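Local structure of endoglucanase (Clostridium thermocellum, 2YIK) at residues Y438-H452 with S465-P479. The protein probably hydrolyses internal beta-1,4-glucosidic linkages of cellulose, as a family 9 endoglucanase whose natural chain also carries a type I dockerin. Sequence-based numbering, arbitrary orientation.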
loop_
_atom_site.group_PDB
_atom_site.type_symbol
_atom_site.label_atom_id
_atom_site.label_comp_id
_atom_site.label_asym_id
_atom_site.label_seq_id
_atom_site.Cartn_x
_atom_site.Cartn_y
_atom_site.Cartn_z
ATOM N N TYR A 438 -1.122 -20.076 -3.081
ATOM C CA TYR A 438 -2.069 -18.982 -2.945
ATOM C C TYR A 438 -1.780 -17.732 -3.782
ATOM O O TYR A 438 -2.430 -16.702 -3.623
ATOM C CB TYR A 438 -2.203 -18.651 -1.459
ATOM C CG TYR A 438 -2.898 -19.760 -0.690
ATOM C CD1 TYR A 438 -4.281 -19.896 -0.743
ATOM C CD2 TYR A 438 -2.167 -20.705 0.042
ATOM C CE1 TYR A 438 -4.933 -20.942 -0.091
ATOM C CE2 TYR A 438 -2.806 -21.763 0.699
ATOM C CZ TYR A 438 -4.191 -21.873 0.629
ATOM O OH TYR A 438 -4.840 -22.897 1.279
ATOM N N VAL A 439 -0.803 -17.842 -4.676
ATOM C CA VAL A 439 -0.424 -16.765 -5.586
ATOM C C VAL A 439 -0.944 -17.266 -6.934
ATOM O O VAL A 439 -0.430 -18.254 -7.460
ATOM C CB VAL A 439 1.112 -16.621 -5.640
ATOM C CG1 VAL A 439 1.516 -15.533 -6.622
ATOM C CG2 VAL A 439 1.642 -16.315 -4.252
ATOM N N VAL A 440 -1.963 -16.623 -7.503
ATOM C CA VAL A 440 -2.486 -17.154 -8.756
ATOM C C VAL A 440 -1.538 -17.077 -9.955
ATOM O O VAL A 440 -0.788 -16.112 -10.122
ATOM C CB VAL A 440 -3.908 -16.563 -9.101
ATOM C CG1 VAL A 440 -4.283 -15.462 -8.138
ATOM C CG2 VAL A 440 -3.968 -16.105 -10.538
ATOM N N GLY A 441 -1.560 -18.142 -10.758
ATOM C CA GLY A 441 -0.735 -18.227 -11.954
ATOM C C GLY A 441 0.720 -18.607 -11.748
ATOM O O GLY A 441 1.447 -18.842 -12.707
ATOM N N TYR A 442 1.146 -18.688 -10.494
ATOM C CA TYR A 442 2.530 -19.012 -10.170
ATOM C C TYR A 442 2.924 -20.453 -10.458
ATOM O O TYR A 442 4.060 -20.730 -10.852
ATOM C CB TYR A 442 2.790 -18.729 -8.688
ATOM C CG TYR A 442 4.220 -18.952 -8.237
ATOM C CD1 TYR A 442 5.193 -17.975 -8.438
ATOM C CD2 TYR A 442 4.596 -20.132 -7.590
ATOM C CE1 TYR A 442 6.502 -18.157 -8.004
ATOM C CE2 TYR A 442 5.909 -20.328 -7.151
ATOM C CZ TYR A 442 6.852 -19.333 -7.359
ATOM O OH TYR A 442 8.140 -19.496 -6.904
ATOM N N SER A 443 1.982 -21.369 -10.268
ATOM C CA SER A 443 2.273 -22.781 -10.446
ATOM C C SER A 443 1.020 -23.535 -10.881
ATOM O O SER A 443 -0.079 -22.976 -10.863
ATOM C CB SER A 443 2.787 -23.323 -9.111
ATOM O OG SER A 443 3.308 -24.633 -9.244
ATOM N N SER A 444 1.169 -24.800 -11.271
ATOM C CA SER A 444 0.004 -25.572 -11.690
ATOM C C SER A 444 -0.933 -25.791 -10.508
ATOM O O SER A 444 -2.131 -26.001 -10.696
ATOM C CB SER A 444 0.416 -26.927 -12.287
ATOM O OG SER A 444 1.279 -27.649 -11.421
ATOM N N ASN A 445 -0.397 -25.733 -9.290
ATOM C CA ASN A 445 -1.228 -25.928 -8.106
ATOM C C ASN A 445 -1.712 -24.632 -7.448
ATOM O O ASN A 445 -2.106 -24.643 -6.285
ATOM C CB ASN A 445 -0.492 -26.784 -7.065
ATOM C CG ASN A 445 0.808 -26.158 -6.605
ATOM O OD1 ASN A 445 1.175 -26.253 -5.427
ATOM N ND2 ASN A 445 1.523 -25.527 -7.533
ATOM N N SER A 446 -1.694 -23.527 -8.194
ATOM C CA SER A 446 -2.142 -22.227 -7.678
ATOM C C SER A 446 -3.664 -22.087 -7.730
ATOM O O SER A 446 -4.326 -22.762 -8.520
ATOM C CB SER A 446 -1.537 -21.091 -8.511
ATOM O OG SER A 446 -0.127 -21.059 -8.421
ATOM N N VAL A 447 -4.222 -21.214 -6.894
ATOM C CA VAL A 447 -5.658 -20.980 -6.925
ATOM C C VAL A 447 -5.949 -20.428 -8.323
ATOM O O VAL A 447 -5.117 -19.721 -8.906
ATOM C CB VAL A 447 -6.100 -19.955 -5.851
ATOM C CG1 VAL A 447 -6.001 -20.581 -4.470
ATOM C CG2 VAL A 447 -5.230 -18.725 -5.911
ATOM N N LYS A 448 -7.125 -20.740 -8.859
ATOM C CA LYS A 448 -7.467 -20.312 -10.210
ATOM C C LYS A 448 -8.706 -19.443 -10.347
ATOM O O LYS A 448 -8.981 -18.939 -11.429
ATOM C CB LYS A 448 -7.616 -21.551 -11.101
ATOM C CG LYS A 448 -6.348 -22.380 -11.183
ATOM C CD LYS A 448 -6.627 -23.812 -11.607
ATOM C CE LYS A 448 -5.331 -24.577 -11.860
ATOM N NZ LYS A 448 -4.473 -24.708 -10.642
ATOM N N TYR A 449 -9.439 -19.244 -9.258
ATOM C CA TYR A 449 -10.664 -18.450 -9.324
ATOM C C TYR A 449 -10.705 -17.217 -8.424
ATOM O O TYR A 449 -11.627 -17.070 -7.613
ATOM C CB TYR A 449 -11.859 -19.340 -8.995
ATOM C CG TYR A 449 -12.052 -20.473 -9.966
ATOM C CD1 TYR A 449 -11.327 -21.655 -9.835
ATOM C CD2 TYR A 449 -12.933 -20.352 -11.041
ATOM C CE1 TYR A 449 -11.469 -22.691 -10.754
ATOM C CE2 TYR A 449 -13.087 -21.380 -11.965
ATOM C CZ TYR A 449 -12.351 -22.544 -11.817
ATOM O OH TYR A 449 -12.488 -23.549 -12.747
ATOM N N PRO A 450 -9.723 -16.309 -8.556
ATOM C CA PRO A 450 -9.765 -15.122 -7.692
ATOM C C PRO A 450 -11.039 -14.283 -7.858
ATOM O O PRO A 450 -11.647 -14.250 -8.934
ATOM C CB PRO A 450 -8.488 -14.358 -8.076
ATOM C CG PRO A 450 -8.188 -14.840 -9.491
ATOM C CD PRO A 450 -8.520 -16.311 -9.411
ATOM N N HIS A 451 -11.443 -13.623 -6.778
ATOM C CA HIS A 451 -12.628 -12.762 -6.775
ATOM C C HIS A 451 -12.208 -11.447 -7.431
ATOM O O HIS A 451 -11.895 -10.466 -6.752
ATOM C CB HIS A 451 -13.077 -12.527 -5.331
ATOM C CG HIS A 451 -14.361 -11.767 -5.211
ATOM N ND1 HIS A 451 -14.408 -10.445 -4.825
ATOM C CD2 HIS A 451 -15.641 -12.149 -5.417
ATOM C CE1 HIS A 451 -15.666 -10.045 -4.796
ATOM N NE2 HIS A 451 -16.435 -11.058 -5.151
ATOM N N HIS A 452 -12.217 -11.432 -8.760
ATOM C CA HIS A 452 -11.769 -10.266 -9.517
ATOM C C HIS A 452 -12.576 -10.084 -10.809
ATOM O O HIS A 452 -12.582 -10.958 -11.680
ATOM C CB HIS A 452 -10.286 -10.469 -9.842
ATOM C CG HIS A 452 -9.617 -9.295 -10.483
ATOM N ND1 HIS A 452 -9.018 -8.290 -9.756
ATOM C CD2 HIS A 452 -9.385 -9.008 -11.787
ATOM C CE1 HIS A 452 -8.439 -7.436 -10.585
ATOM N NE2 HIS A 452 -8.648 -7.849 -11.822
ATOM N N SER A 465 -17.574 -20.773 -14.251
ATOM C CA SER A 465 -16.687 -21.051 -15.376
ATOM C C SER A 465 -15.261 -20.576 -15.140
ATOM O O SER A 465 -15.021 -19.709 -14.296
ATOM C CB SER A 465 -17.220 -20.364 -16.628
ATOM O OG SER A 465 -18.616 -20.555 -16.715
ATOM N N PRO A 466 -14.297 -21.139 -15.893
ATOM C CA PRO A 466 -12.895 -20.746 -15.755
ATOM C C PRO A 466 -12.806 -19.260 -16.079
ATOM O O PRO A 466 -13.645 -18.722 -16.808
ATOM C CB PRO A 466 -12.187 -21.585 -16.820
ATOM C CG PRO A 466 -13.031 -22.817 -16.912
ATOM C CD PRO A 466 -14.442 -22.254 -16.851
ATOM N N HIS A 467 -11.795 -18.592 -15.537
ATOM C CA HIS A 467 -11.616 -17.176 -15.810
ATOM C C HIS A 467 -11.076 -17.040 -17.219
ATOM O O HIS A 467 -10.373 -17.919 -17.707
ATOM C CB HIS A 467 -10.638 -16.554 -14.809
ATOM C CG HIS A 467 -11.222 -16.359 -13.445
ATOM N ND1 HIS A 467 -10.584 -15.641 -12.454
ATOM C CD2 HIS A 467 -12.389 -16.784 -12.906
ATOM C CE1 HIS A 467 -11.333 -15.632 -11.368
ATOM N NE2 HIS A 467 -12.436 -16.321 -11.616
ATOM N N LYS A 468 -11.412 -15.943 -17.882
ATOM C CA LYS A 468 -10.945 -15.729 -19.242
ATOM C C LYS A 468 -9.458 -15.365 -19.225
ATOM O O LYS A 468 -8.710 -15.688 -20.165
ATOM C CB LYS A 468 -11.793 -14.627 -19.905
ATOM C CG LYS A 468 -11.455 -14.344 -21.364
ATOM C CD LYS A 468 -11.361 -15.632 -22.183
ATOM C CE LYS A 468 -10.450 -15.450 -23.404
ATOM N NZ LYS A 468 -9.235 -16.337 -23.298
ATOM N N TYR A 469 -9.017 -14.729 -18.139
ATOM C CA TYR A 469 -7.621 -14.308 -18.006
ATOM C C TYR A 469 -6.994 -14.694 -16.672
ATOM O O TYR A 469 -7.663 -14.727 -15.642
ATOM C CB TYR A 469 -7.534 -12.793 -18.181
ATOM C CG TYR A 469 -8.251 -12.304 -19.410
ATOM C CD1 TYR A 469 -7.745 -12.558 -20.684
ATOM C CD2 TYR A 469 -9.452 -11.606 -19.302
ATOM C CE1 TYR A 469 -8.424 -12.125 -21.826
ATOM C CE2 TYR A 469 -10.139 -11.174 -20.432
ATOM C CZ TYR A 469 -9.621 -11.434 -21.689
ATOM O OH TYR A 469 -10.305 -11.003 -22.807
ATOM N N VAL A 470 -5.698 -14.972 -16.703
ATOM C CA VAL A 470 -4.962 -15.357 -15.504
ATOM C C VAL A 470 -4.414 -14.124 -14.783
ATOM O O VAL A 470 -3.580 -13.393 -15.326
ATOM C CB VAL A 470 -3.785 -16.296 -15.856
ATOM C CG1 VAL A 470 -3.058 -16.725 -14.587
ATOM C CG2 VAL A 470 -4.303 -17.523 -16.616
ATOM N N LEU A 471 -4.896 -13.907 -13.562
ATOM C CA LEU A 471 -4.484 -12.774 -12.729
ATOM C C LEU A 471 -3.136 -13.086 -12.075
ATOM O O LEU A 471 -3.047 -13.242 -10.858
ATOM C CB LEU A 471 -5.548 -12.530 -11.653
ATOM C CG LEU A 471 -5.502 -11.308 -10.729
ATOM C CD1 LEU A 471 -5.769 -10.028 -11.530
ATOM C CD2 LEU A 471 -6.558 -11.478 -9.634
ATOM N N TYR A 472 -2.088 -13.164 -12.892
ATOM C CA TYR A 472 -0.739 -13.480 -12.416
ATOM C C TYR A 472 -0.271 -12.676 -11.211
ATOM O O TYR A 472 -0.416 -11.453 -11.180
ATOM C CB TYR A 472 0.278 -13.285 -13.546
ATOM C CG TYR A 472 0.218 -14.326 -14.636
ATOM C CD1 TYR A 472 0.689 -15.620 -14.411
ATOM C CD2 TYR A 472 -0.325 -14.025 -15.886
ATOM C CE1 TYR A 472 0.626 -16.589 -15.400
ATOM C CE2 TYR A 472 -0.401 -14.991 -16.892
ATOM C CZ TYR A 472 0.081 -16.271 -16.642
ATOM O OH TYR A 472 0.037 -17.228 -17.633
ATOM N N GLY A 473 0.280 -13.379 -10.221
ATOM C CA GLY A 473 0.824 -12.729 -9.041
ATOM C C GLY A 473 -0.087 -12.276 -7.924
ATOM O O GLY A 473 0.393 -11.779 -6.905
ATOM N N ALA A 474 -1.394 -12.429 -8.096
ATOM C CA ALA A 474 -2.322 -12.019 -7.050
ATOM C C ALA A 474 -2.234 -12.967 -5.851
ATOM O O ALA A 474 -2.228 -14.189 -6.017
ATOM C CB ALA A 474 -3.746 -11.999 -7.591
ATOM N N LEU A 475 -2.153 -12.397 -4.651
ATOM C CA LEU A 475 -2.098 -13.184 -3.420
ATOM C C LEU A 475 -3.500 -13.105 -2.839
ATOM O O LEU A 475 -3.938 -12.038 -2.412
ATOM C CB LEU A 475 -1.096 -12.586 -2.429
ATOM C CG LEU A 475 -1.052 -13.205 -1.027
ATOM C CD1 LEU A 475 -0.552 -14.637 -1.101
ATOM C CD2 LEU A 475 -0.136 -12.374 -0.129
ATOM N N VAL A 476 -4.213 -14.226 -2.837
ATOM C CA VAL A 476 -5.573 -14.232 -2.318
ATOM C C VAL A 476 -5.619 -14.193 -0.788
ATOM O O VAL A 476 -4.605 -14.395 -0.118
ATOM C CB VAL A 476 -6.334 -15.463 -2.824
ATOM C CG1 VAL A 476 -6.336 -15.469 -4.354
ATOM C CG2 VAL A 476 -5.691 -16.733 -2.280
ATOM N N GLY A 477 -6.804 -13.918 -0.250
ATOM C CA GLY A 477 -6.985 -13.848 1.188
ATOM C C GLY A 477 -6.217 -14.920 1.936
ATOM O O GLY A 477 -5.588 -14.646 2.957
ATOM N N GLY A 478 -6.275 -16.150 1.434
ATOM C CA GLY A 478 -5.556 -17.232 2.073
ATOM C C GLY A 478 -6.447 -18.296 2.673
ATOM O O GLY A 478 -7.672 -18.229 2.547
ATOM N N PRO A 479 -5.853 -19.293 3.347
ATOM C CA PRO A 479 -6.609 -20.382 3.969
ATOM C C PRO A 479 -7.269 -19.944 5.272
ATOM O O PRO A 479 -6.977 -18.862 5.790
ATOM C CB PRO A 479 -5.544 -21.452 4.181
ATOM C CG PRO A 479 -4.319 -20.625 4.516
ATOM C CD PRO A 479 -4.396 -19.491 3.511
HETATM O O HOH W 1 -10.092 -20.060 -13.875
#
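The backbones of Val439 and Leu475 pair in a lone antiparallel bridge, a non-hydrogen-bonded pair flanked by two bonds: Val440 N donates to Ala474 O (2.9 Å), and Val476 N to Tyr438 O (3.2 Å, N-H...O 163°). A third bond, Gly473 N to Val440 O, extends the pairing into two type II turns, 439-442 and 471-474, each with a glycine of positive phi at its third position. Thus a few backbone bonds can fasten two irregular loops, while side chains pack beside them. Val440 CG1 meets Ala474 CB at 3.5 Å, and the tips of Val447 and Val476 converge.

Pro479 lays CD over one face of the Tyr438 ring, 3.9 Å from its centroid, as Val476 CG2 touches the ring edge. At the far end of the contact Leu471, its CG anti to the backbone N (chi1 -172°), reaches across His452 and sets CD1 over the imidazole centre, 3.7 Å from the centroid; CD2 slides past Pro450. Tyr449 turns its edge to the His467 face in an offset edge-to-face pair, planes at 80°.

Further out, a water donates to Lys448 O and accepts from His467 N, while Thr489 OG1 is hydrogen-bonded to His467 NE2. The two carboxylate oxygens of Asp487 accept the backbone N-H groups of Lys448 and Tyr449, just before His451, the predicted active-site residue. Within this family 9 catalytic domain, helix 49-54 packs on Leu471, Ala474 and His452, helix 499-516 on Val439 and Leu475, and helix 416-428 on Tyr438 and Pro479.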